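Local structure of glycerol uptake operon antiterminator regulatory protein (Listeria monocytogenes str. 4b, 3KTS) at residues A[74-77]-A[78-82]; A[94-97]-A[98-101]; A[112-115]-A[116-120]; A[162-165]-A[166-169]. The protein probably regulates expression of the glycerol uptake operon as a transcription antiterminator that responds to glycerol 3-phosphate. One frame throughout, in Å; residues are numbered along the deposited sequence.

Contact 1: residues A[74-77]-A[78-82]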
loop_
_atom_site.group_PDB
_atom_site.type_symbol
_atom_site.label_atom_id
_atom_site.label_comp_id
_atom_site.label_asym_id
_atom_site.label_seq_id
_atom_site.Cartn_x
_atom_site.Cartn_y
_atom_site.Cartn_z
ATOM N N ILE A 74 2.263 15.095 6.029
ATOM C CA ILE A 74 2.032 14.600 4.674
ATOM C C ILE A 74 2.707 15.527 3.672
ATOM O O ILE A 74 3.322 15.061 2.709
ATOM C CB ILE A 74 0.521 14.390 4.386
ATOM C CG1 ILE A 74 -0.056 13.331 5.336
ATOM C CG2 ILE A 74 0.268 13.970 2.936
ATOM C CD1 ILE A 74 0.801 12.064 5.509
ATOM N N ASP A 75 2.621 16.833 3.940
ATOM C CA ASP A 75 3.381 17.863 3.218
ATOM C C ASP A 75 4.870 17.522 3.133
ATOM O O ASP A 75 5.455 17.591 2.059
ATOM C CB ASP A 75 3.193 19.234 3.883
ATOM C CG ASP A 75 1.863 19.875 3.533
ATOM O OD1 ASP A 75 1.433 19.724 2.370
ATOM O OD2 ASP A 75 1.253 20.534 4.410
ATOM N N PHE A 76 5.448 17.133 4.271
ATOM C CA PHE A 76 6.844 16.698 4.389
ATOM C C PHE A 76 7.160 15.483 3.523
ATOM O O PHE A 76 8.208 15.430 2.879
ATOM C CB PHE A 76 7.142 16.396 5.857
ATOM C CG PHE A 76 8.507 15.816 6.120
ATOM C CD1 PHE A 76 8.636 14.516 6.604
ATOM C CD2 PHE A 76 9.656 16.573 5.925
ATOM C CE1 PHE A 76 9.884 13.974 6.872
ATOM C CE2 PHE A 76 10.911 16.038 6.182
ATOM C CZ PHE A 76 11.025 14.741 6.669
ATOM N N LEU A 77 6.242 14.522 3.503
ATOM C CA LEU A 77 6.418 13.306 2.718
ATOM C C LEU A 77 6.378 13.587 1.232
ATOM O O LEU A 77 7.093 12.949 0.466
ATOM C CB LEU A 77 5.356 12.267 3.072
ATOM C CG LEU A 77 5.341 11.703 4.491
ATOM C CD1 LEU A 77 4.291 10.620 4.584
ATOM C CD2 LEU A 77 6.705 11.169 4.899
ATOM N N CYS A 78 5.555 14.553 0.838
ATOM C CA CYS A 78 5.339 14.865 -0.572
ATOM C C CYS A 78 6.364 15.831 -1.153
ATOM O O CYS A 78 6.748 15.703 -2.316
ATOM C CB CYS A 78 3.940 15.434 -0.772
ATOM S SG CYS A 78 2.612 14.274 -0.395
ATOM N N THR A 79 6.795 16.798 -0.345
ATOM C CA THR A 79 7.735 17.823 -0.797
ATOM C C THR A 79 9.198 17.476 -0.509
ATOM O O THR A 79 10.075 17.827 -1.297
ATOM C CB THR A 79 7.417 19.227 -0.205
ATOM O OG1 THR A 79 7.490 19.183 1.227
ATOM C CG2 THR A 79 6.030 19.709 -0.636
ATOM N N GLU A 80 9.465 16.788 0.599
ATOM C CA GLU A 80 10.855 16.538 1.010
ATOM C C GLU A 80 11.325 15.086 1.058
ATOM O O GLU A 80 12.530 14.841 1.063
ATOM C CB GLU A 80 11.177 17.246 2.332
ATOM C CG GLU A 80 11.554 18.715 2.159
ATOM C CD GLU A 80 12.788 19.119 2.962
ATOM O OE1 GLU A 80 13.394 20.163 2.630
ATOM O OE2 GLU A 80 13.162 18.397 3.915
ATOM N N ILE A 81 10.407 14.125 1.108
ATOM C CA ILE A 81 10.817 12.711 1.093
ATOM C C ILE A 81 10.582 12.090 -0.281
ATOM O O ILE A 81 11.476 11.442 -0.832
ATOM C CB ILE A 81 10.213 11.892 2.283
ATOM C CG1 ILE A 81 11.239 11.722 3.403
ATOM C CG2 ILE A 81 9.864 10.474 1.888
ATOM C CD1 ILE A 81 11.884 12.977 3.909
ATOM N N CYS A 82 9.389 12.339 -0.825
ATOM C CA CYS A 82 8.973 11.921 -2.172
ATOM C C CYS A 82 9.068 10.422 -2.471
ATOM O O CYS A 82 9.927 10.003 -3.257
ATOM C CB CYS A 82 9.724 12.719 -3.243
ATOM S SG CYS A 82 9.816 14.475 -2.905
#

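Contact 2: residues A[94-97]-A[98-101]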
loop_
_atom_site.group_PDB
_atom_site.type_symbol
_atom_site.label_atom_id
_atom_site.label_comp_id
_atom_site.label_asym_id
_atom_site.label_seq_id
_atom_site.Cartn_x
_atom_site.Cartn_y
_atom_site.Cartn_z
ATOM N N ILE A 94 -5.146 11.168 2.819
ATOM C CA ILE A 94 -5.494 10.812 1.446
ATOM C C ILE A 94 -5.887 12.069 0.665
ATOM O O ILE A 94 -5.516 12.218 -0.502
ATOM C CB ILE A 94 -6.632 9.750 1.407
ATOM C CG1 ILE A 94 -6.215 8.466 2.141
ATOM C CG2 ILE A 94 -7.066 9.441 -0.029
ATOM C CD1 ILE A 94 -5.049 7.708 1.511
ATOM N N MET A 95 -6.614 12.970 1.331
ATOM C CA MET A 95 -7.005 14.262 0.754
ATOM C C MET A 95 -5.782 15.119 0.453
ATOM O O MET A 95 -5.670 15.682 -0.631
ATOM C CB MET A 95 -7.978 15.020 1.676
ATOM C CG MET A 95 -9.312 14.314 1.880
ATOM S SD MET A 95 -10.647 15.232 2.701
ATOM C CE MET A 95 -9.906 15.821 4.222
ATOM N N LYS A 96 -4.860 15.186 1.409
ATOM C CA LYS A 96 -3.649 15.982 1.268
ATOM C C LYS A 96 -2.722 15.462 0.171
ATOM O O LYS A 96 -2.187 16.257 -0.608
ATOM C CB LYS A 96 -2.894 16.075 2.597
ATOM C CG LYS A 96 -1.938 17.259 2.673
ATOM C CD LYS A 96 -2.700 18.576 2.786
ATOM C CE LYS A 96 -1.847 19.749 2.358
ATOM N NZ LYS A 96 -2.335 21.031 2.928
ATOM N N ALA A 97 -2.546 14.141 0.109
ATOM C CA ALA A 97 -1.670 13.523 -0.889
ATOM C C ALA A 97 -2.180 13.784 -2.299
ATOM O O ALA A 97 -1.397 14.005 -3.222
ATOM C CB ALA A 97 -1.540 12.041 -0.645
ATOM N N LYS A 98 -3.501 13.787 -2.443
ATOM C CA LYS A 98 -4.145 14.099 -3.714
ATOM C C LYS A 98 -3.919 15.538 -4.175
ATOM O O LYS A 98 -3.921 15.801 -5.374
ATOM C CB LYS A 98 -5.636 13.778 -3.649
ATOM C CG LYS A 98 -5.951 12.301 -3.896
ATOM C CD LYS A 98 -7.415 11.986 -3.633
ATOM C CE LYS A 98 -8.320 12.532 -4.720
ATOM N NZ LYS A 98 -9.734 12.483 -4.285
ATOM N N GLN A 99 -3.714 16.458 -3.232
ATOM C CA GLN A 99 -3.391 17.847 -3.571
ATOM C C GLN A 99 -1.998 17.940 -4.183
ATOM O O GLN A 99 -1.767 18.743 -5.085
ATOM C CB GLN A 99 -3.486 18.771 -2.350
ATOM C CG GLN A 99 -4.839 18.774 -1.671
ATOM C CD GLN A 99 -5.073 19.996 -0.794
ATOM O OE1 GLN A 99 -4.305 20.279 0.127
ATOM N NE2 GLN A 99 -6.154 20.716 -1.071
ATOM N N HIS A 100 -1.086 17.101 -3.696
ATOM C CA HIS A 100 0.293 17.069 -4.171
ATOM C C HIS A 100 0.467 16.119 -5.340
ATOM O O HIS A 100 1.602 15.796 -5.705
ATOM C CB HIS A 100 1.234 16.629 -3.053
ATOM C CG HIS A 100 1.364 17.620 -1.943
ATOM N ND1 HIS A 100 2.336 18.596 -1.929
ATOM C CD2 HIS A 100 0.652 17.779 -0.804
ATOM C CE1 HIS A 100 2.217 19.318 -0.829
ATOM N NE2 HIS A 100 1.203 18.843 -0.129
ATOM N N LYS A 101 -0.656 15.671 -5.908
ATOM C CA LYS A 101 -0.691 14.726 -7.030
ATOM C C LYS A 101 0.104 13.449 -6.735
ATOM O O LYS A 101 0.857 12.961 -7.580
ATOM C CB LYS A 101 -0.246 15.395 -8.343
ATOM C CG LYS A 101 -0.988 16.691 -8.672
ATOM C CD LYS A 101 -0.658 17.178 -10.075
ATOM C CE LYS A 101 -1.347 18.505 -10.375
ATOM N NZ LYS A 101 -0.870 19.102 -11.658
#

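Contact 3: residues A[112-115]-A[116-120]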
loop_
_atom_site.group_PDB
_atom_site.type_symbol
_atom_site.label_atom_id
_atom_site.label_comp_id
_atom_site.label_asym_id
_atom_site.label_seq_id
_atom_site.Cartn_x
_atom_site.Cartn_y
_atom_site.Cartn_z
ATOM N N ASP A 112 -14.989 -5.779 11.271
ATOM C CA ASP A 112 -16.408 -6.061 11.478
ATOM C C ASP A 112 -17.288 -5.292 10.483
ATOM O O ASP A 112 -16.777 -4.630 9.581
ATOM C CB ASP A 112 -16.819 -5.781 12.937
ATOM C CG ASP A 112 -16.327 -4.430 13.456
ATOM O OD1 ASP A 112 -16.467 -3.412 12.750
ATOM O OD2 ASP A 112 -15.820 -4.382 14.597
ATOM N N SER A 113 -18.604 -5.392 10.652
ATOM C CA SER A 113 -19.562 -4.674 9.816
ATOM C C SER A 113 -19.483 -3.155 10.017
ATOM O O SER A 113 -19.770 -2.390 9.096
ATOM C CB SER A 113 -20.983 -5.150 10.110
ATOM O OG SER A 113 -21.362 -4.806 11.436
ATOM N N SER A 114 -19.102 -2.735 11.221
ATOM C CA SER A 114 -18.987 -1.322 11.549
ATOM C C SER A 114 -17.789 -0.716 10.830
ATOM O O SER A 114 -17.871 0.399 10.311
ATOM C CB SER A 114 -18.862 -1.134 13.062
ATOM O OG SER A 114 -18.717 0.234 13.399
ATOM N N ALA A 115 -16.695 -1.473 10.795
ATOM C CA ALA A 115 -15.466 -1.094 10.103
ATOM C C ALA A 115 -15.685 -0.990 8.596
ATOM O O ALA A 115 -15.158 -0.079 7.951
ATOM C CB ALA A 115 -14.357 -2.093 10.414
ATOM N N TYR A 116 -16.461 -1.922 8.048
ATOM C CA TYR A 116 -16.887 -1.859 6.652
ATOM C C TYR A 116 -17.661 -0.563 6.384
ATOM O O TYR A 116 -17.238 0.238 5.554
ATOM C CB TYR A 116 -17.741 -3.086 6.293
ATOM C CG TYR A 116 -18.105 -3.208 4.822
ATOM C CD1 TYR A 116 -17.272 -3.881 3.942
ATOM C CD2 TYR A 116 -19.296 -2.670 4.319
ATOM C CE1 TYR A 116 -17.591 -4.006 2.594
ATOM C CE2 TYR A 116 -19.624 -2.782 2.971
ATOM C CZ TYR A 116 -18.766 -3.456 2.114
ATOM O OH TYR A 116 -19.073 -3.590 0.777
ATOM N N ASN A 117 -18.766 -0.367 7.112
ATOM C CA ASN A 117 -19.701 0.746 6.899
ATOM C C ASN A 117 -19.079 2.126 7.025
ATOM O O ASN A 117 -19.357 3.009 6.217
ATOM C CB ASN A 117 -20.889 0.651 7.864
ATOM C CG ASN A 117 -21.817 -0.506 7.544
ATOM O OD1 ASN A 117 -21.627 -1.229 6.562
ATOM N ND2 ASN A 117 -22.830 -0.694 8.386
ATOM N N LYS A 118 -18.246 2.303 8.044
ATOM C CA LYS A 118 -17.552 3.569 8.263
ATOM C C LYS A 118 -16.456 3.759 7.228
ATOM O O LYS A 118 -16.200 4.878 6.785
ATOM C CB LYS A 118 -16.980 3.636 9.684
ATOM C CG LYS A 118 -18.065 3.729 10.757
ATOM C CD LYS A 118 -17.513 3.615 12.162
ATOM C CE LYS A 118 -18.643 3.616 13.176
ATOM N NZ LYS A 118 -18.128 3.651 14.570
ATOM N N GLY A 119 -15.837 2.645 6.838
ATOM C CA GLY A 119 -14.740 2.637 5.891
ATOM C C GLY A 119 -15.171 2.911 4.468
ATOM O O GLY A 119 -14.478 3.632 3.750
ATOM N N VAL A 120 -16.303 2.339 4.055
ATOM C CA VAL A 120 -16.854 2.615 2.724
ATOM C C VAL A 120 -17.342 4.062 2.629
ATOM O O VAL A 120 -17.239 4.685 1.575
ATOM C CB VAL A 120 -17.968 1.612 2.267
ATOM C CG1 VAL A 120 -17.421 0.194 2.173
ATOM C CG2 VAL A 120 -19.197 1.659 3.170
#

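Contact 4: residues A[162-165]-A[166-169]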
loop_
_atom_site.group_PDB
_atom_site.type_symbol
_atom_site.label_atom_id
_atom_site.label_comp_id
_atom_site.label_asym_id
_atom_site.label_seq_id
_atom_site.Cartn_x
_atom_site.Cartn_y
_atom_site.Cartn_z
ATOM N N SER A 162 0.483 -19.267 -2.784
ATOM C CA SER A 162 0.164 -18.783 -4.126
ATOM C C SER A 162 -1.303 -19.006 -4.466
ATOM O O SER A 162 -1.856 -18.300 -5.310
ATOM C CB SER A 162 1.049 -19.457 -5.177
ATOM O OG SER A 162 2.182 -18.662 -5.484
ATOM N N GLU A 163 -1.914 -20.000 -3.818
ATOM C CA GLU A 163 -3.351 -20.253 -3.921
ATOM C C GLU A 163 -4.123 -19.016 -3.484
ATOM O O GLU A 163 -5.029 -18.557 -4.182
ATOM C CB GLU A 163 -3.762 -21.442 -3.040
ATOM C CG GLU A 163 -3.357 -22.815 -3.570
ATOM C CD GLU A 163 -1.993 -23.286 -3.077
ATOM O OE1 GLU A 163 -0.994 -22.556 -3.251
ATOM O OE2 GLU A 163 -1.924 -24.404 -2.524
ATOM N N GLN A 164 -3.725 -18.481 -2.332
ATOM C CA GLN A 164 -4.345 -17.317 -1.722
ATOM C C GLN A 164 -4.167 -16.050 -2.557
ATOM O O GLN A 164 -5.102 -15.245 -2.659
ATOM C CB GLN A 164 -3.789 -17.113 -0.318
ATOM C CG GLN A 164 -4.255 -18.152 0.686
ATOM C CD GLN A 164 -3.443 -18.127 1.961
ATOM O OE1 GLN A 164 -2.257 -17.799 1.947
ATOM N NE2 GLN A 164 -4.078 -18.481 3.076
ATOM N N VAL A 165 -2.981 -15.887 -3.152
ATOM C CA VAL A 165 -2.708 -14.769 -4.061
ATOM C C VAL A 165 -3.659 -14.827 -5.245
ATOM O O VAL A 165 -4.318 -13.841 -5.564
ATOM C CB VAL A 165 -1.247 -14.766 -4.579
ATOM C CG1 VAL A 165 -1.054 -13.705 -5.653
ATOM C CG2 VAL A 165 -0.269 -14.518 -3.452
ATOM N N ASN A 166 -3.741 -16.001 -5.863
ATOM C CA ASN A 166 -4.607 -16.236 -7.007
ATOM C C ASN A 166 -6.084 -16.022 -6.728
ATOM O O ASN A 166 -6.765 -15.377 -7.517
ATOM C CB ASN A 166 -4.394 -17.649 -7.516
ATOM C CG ASN A 166 -3.076 -17.815 -8.219
ATOM O OD1 ASN A 166 -2.450 -16.835 -8.637
ATOM N ND2 ASN A 166 -2.648 -19.063 -8.375
ATOM N N GLN A 167 -6.558 -16.565 -5.603
ATOM C CA GLN A 167 -7.957 -16.471 -5.175
ATOM C C GLN A 167 -8.415 -15.031 -4.989
ATOM O O GLN A 167 -9.515 -14.663 -5.406
ATOM C CB GLN A 167 -8.170 -17.235 -3.865
ATOM C CG GLN A 167 -8.366 -18.735 -4.021
ATOM C CD GLN A 167 -8.305 -19.480 -2.696
ATOM O OE1 GLN A 167 -8.979 -20.494 -2.515
ATOM N NE2 GLN A 167 -7.493 -18.983 -1.764
ATOM N N VAL A 168 -7.563 -14.220 -4.367
ATOM C CA VAL A 168 -7.918 -12.838 -4.069
ATOM C C VAL A 168 -7.804 -11.925 -5.302
ATOM O O VAL A 168 -8.590 -10.994 -5.459
ATOM C CB VAL A 168 -7.163 -12.298 -2.808
ATOM C CG1 VAL A 168 -5.715 -11.900 -3.111
ATOM C CG2 VAL A 168 -7.920 -11.152 -2.198
ATOM N N ILE A 169 -6.853 -12.231 -6.183
ATOM C CA ILE A 169 -6.656 -11.486 -7.430
ATOM C C ILE A 169 -7.789 -11.804 -8.409
ATOM O O ILE A 169 -8.245 -10.926 -9.148
ATOM C CB ILE A 169 -5.227 -11.737 -8.026
ATOM C CG1 ILE A 169 -4.192 -10.933 -7.235
ATOM C CG2 ILE A 169 -5.137 -11.369 -9.505
ATOM C CD1 ILE A 169 -2.763 -11.075 -7.730
#

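Contact 1: residues A[74-77]-A[78-82]
Phe76 and Ile81 meet through the end of the ring. Phe76 CZ lies 3.4 Å from Ile81 CD1, and CE1 and CE2 of the ring are a little farther from the same methyl. The methyl approaches obliquely, neither square over the ring nor in its plane. Phe76 CG is trans to the backbone N (chi1 175°), which swings the ring along the helix to the next turn. The CB of Glu80 touches the same ring near CD2. On the buried side Leu77 CD2 and Ile81 CG2 are more loosely apposed, at 4.4 Å. Ile74 CG2 lies 4.1 Å from Cys78 SG.

Thr79 turns its hydroxyl back onto the helix. With chi1 at 61°, OG1 donates to Asp75 O at 2.7 Å, from above the carbonyl plane. Thr79 N bonds to the same oxygen at 2.9 Å. Two donors of one residue therefore grip Asp75 O.

All this lies on the last turns of helix 71-81, one of the outer helices of a TIM-barrel fold. The helix widens into a pi-type turn at its end. Cys82 N donates to Leu77 O at 2.7 Å, a five-residue step, and Cys82 leaves the helix with positive phi.

Farther out, Leu77 and Ile81 pack on Leu43 of helix 43-52, and Ile74 packs on Ala93 of helix 91-99. Asp75 finds its partner outside this turn, where its OD1 is hydrogen-bonded to His100. Cys82 O accepts from Gln51 NE2.

Contact 2: residues A[94-97]-A[98-101]
The imidazole of His100 has Lys96 O at its edge, near the ring plane, with CD2 3.2 Å from that oxygen. Lys96 CE comes 4.0 Å from His100 NE2. The amide of Gln99 turns its oxygen to the lysine chain, with OE1 3.4 Å from Lys96 CE. The chain of Lys96 bends at chi2 (71°) and passes both neighbours.

Lys98 leaves in another direction. Its CG passes 3.4 Å from Ile94 O, and its NZ goes on to hydrogen-bond the backbone oxygens of Val126 and Gln127.

The backbone frays here. Lys98 N still bonds Ile94 O at 3.2 Å, but the bonds of Gln99 N and His100 N are weak. Lys101 is the C-prime residue of a Schellman motif that ends helix 91-99, in the beta-alpha-beta unit with strands 85-88 and 103-109. Ile94 and Ala97 pack against Ala104 of strand 103-109.

His100 NE2 is hydrogen-bonded to Asp75 OD1 of helix 71-81, while Lys96 NZ makes a long, weak ion pair with the same carboxylate. Lys96 NZ and His100 NE2 are 5.2 Å apart. The carboxylate would probably favour positive charge on the lysine and, if protonated, on the histidine.

Contact 3: residues A[112-115]-A[116-120]
Ser114 and Lys118 meet on the exposed flank of helix 113-126. Ser114 OG is trans to its backbone N (chi1 179°), which aims it along the flank at the lysine chain. Its nearest partner there is Lys118 CE, at 3.4 Å; Lys118 NZ is farther off, at 3.7 Å. This is a loose side, made by an extended lysine lying beside a serine.

The backbone is much tighter. Asp112 is the N-cap, and its OD1 accepts from Ala115 N at 2.8 Å, nearly along the C-O axis. Its carbonyl O takes Tyr116 N at 3.1 Å. Asn117 N and Lys118 N follow with fairly straight bonds to Ser113 O and Ser114 O. Gly119 N reaches Ala115 O at 3.0 Å. Gly119 is buried.

Tyr116 turns its ring away from the first turn. Val120 CG1 sits over one face near its rim, 3.8 Å above the plane, while Asn117 OD1 lies at the edge, in plane. Beyond the helix the ring packs on Gln141, Met145 and Lys148 of helix 139-149. Helix 113-126 itself links strands 103-109 and 130-134 of the barrel as a beta-alpha-beta crossover.

Contact 4: residues A[162-165]-A[166-169]
Val165 and Ile169 lie side by side and point the same way, one turn apart on the side of helix 162-169 that faces the sheet. Val165 CG1 touches Ile169 CD1 at 3.8 Å. In Val165 this methyl is trans to the backbone N (chi1 173°), which carries it toward the next turn. The helix joins strands 153-156 and 173-178 in a beta-alpha-beta unit of the TIM barrel. Val165, Val168 and Ile169 all pack on Val176 of strand 173-178, so this face seats the helix on the sheet.

Val168 takes a different posture. Its CG1 sits between the backbone N and the carbonyl carbon (chi1 79°), placing the methyl over the preceding turn, 3.4 Å from Val165 O.

The polar face is built otherwise. Gln164 and Gln167 are both extended beyond CG, yet their chains are set at a slant and their amide planes are 38° apart. Gln167 NE2 lies 3.6 Å from Gln164 CA and makes no hydrogen bond to the Gln164 amide. Gln164 OE1 turns back instead and accepts from Glu160 N and Thr161 N, just ahead of the helix.

Asn166 folds its amide beside the first turn, with CG 3.2 Å from Ser162 O. That oxygen is already taken by the backbone: Asn166 N donates to it at 3.0 Å.

In the fold
All four are local contacts within outer helices of one TIM barrel. Contacts 1 and 2 lie on adjacent helices, centres 11 Å apart, and touch directly, through the aspartate-histidine bond between them and the packing of Cys78 on the His100 ring. Both are partly buried and both lie at helix C-terminal ends. Contact 3 is the surface member, at a helix N-terminus, with an aspartate cap and mostly polar side chains between its turns. Contact 4 is partly buried like the first two, but its inner face is largely aliphatic against a strand. It lies across the chain's centre from contacts 1 and 2, its centre about 34 and 31 Å from theirs.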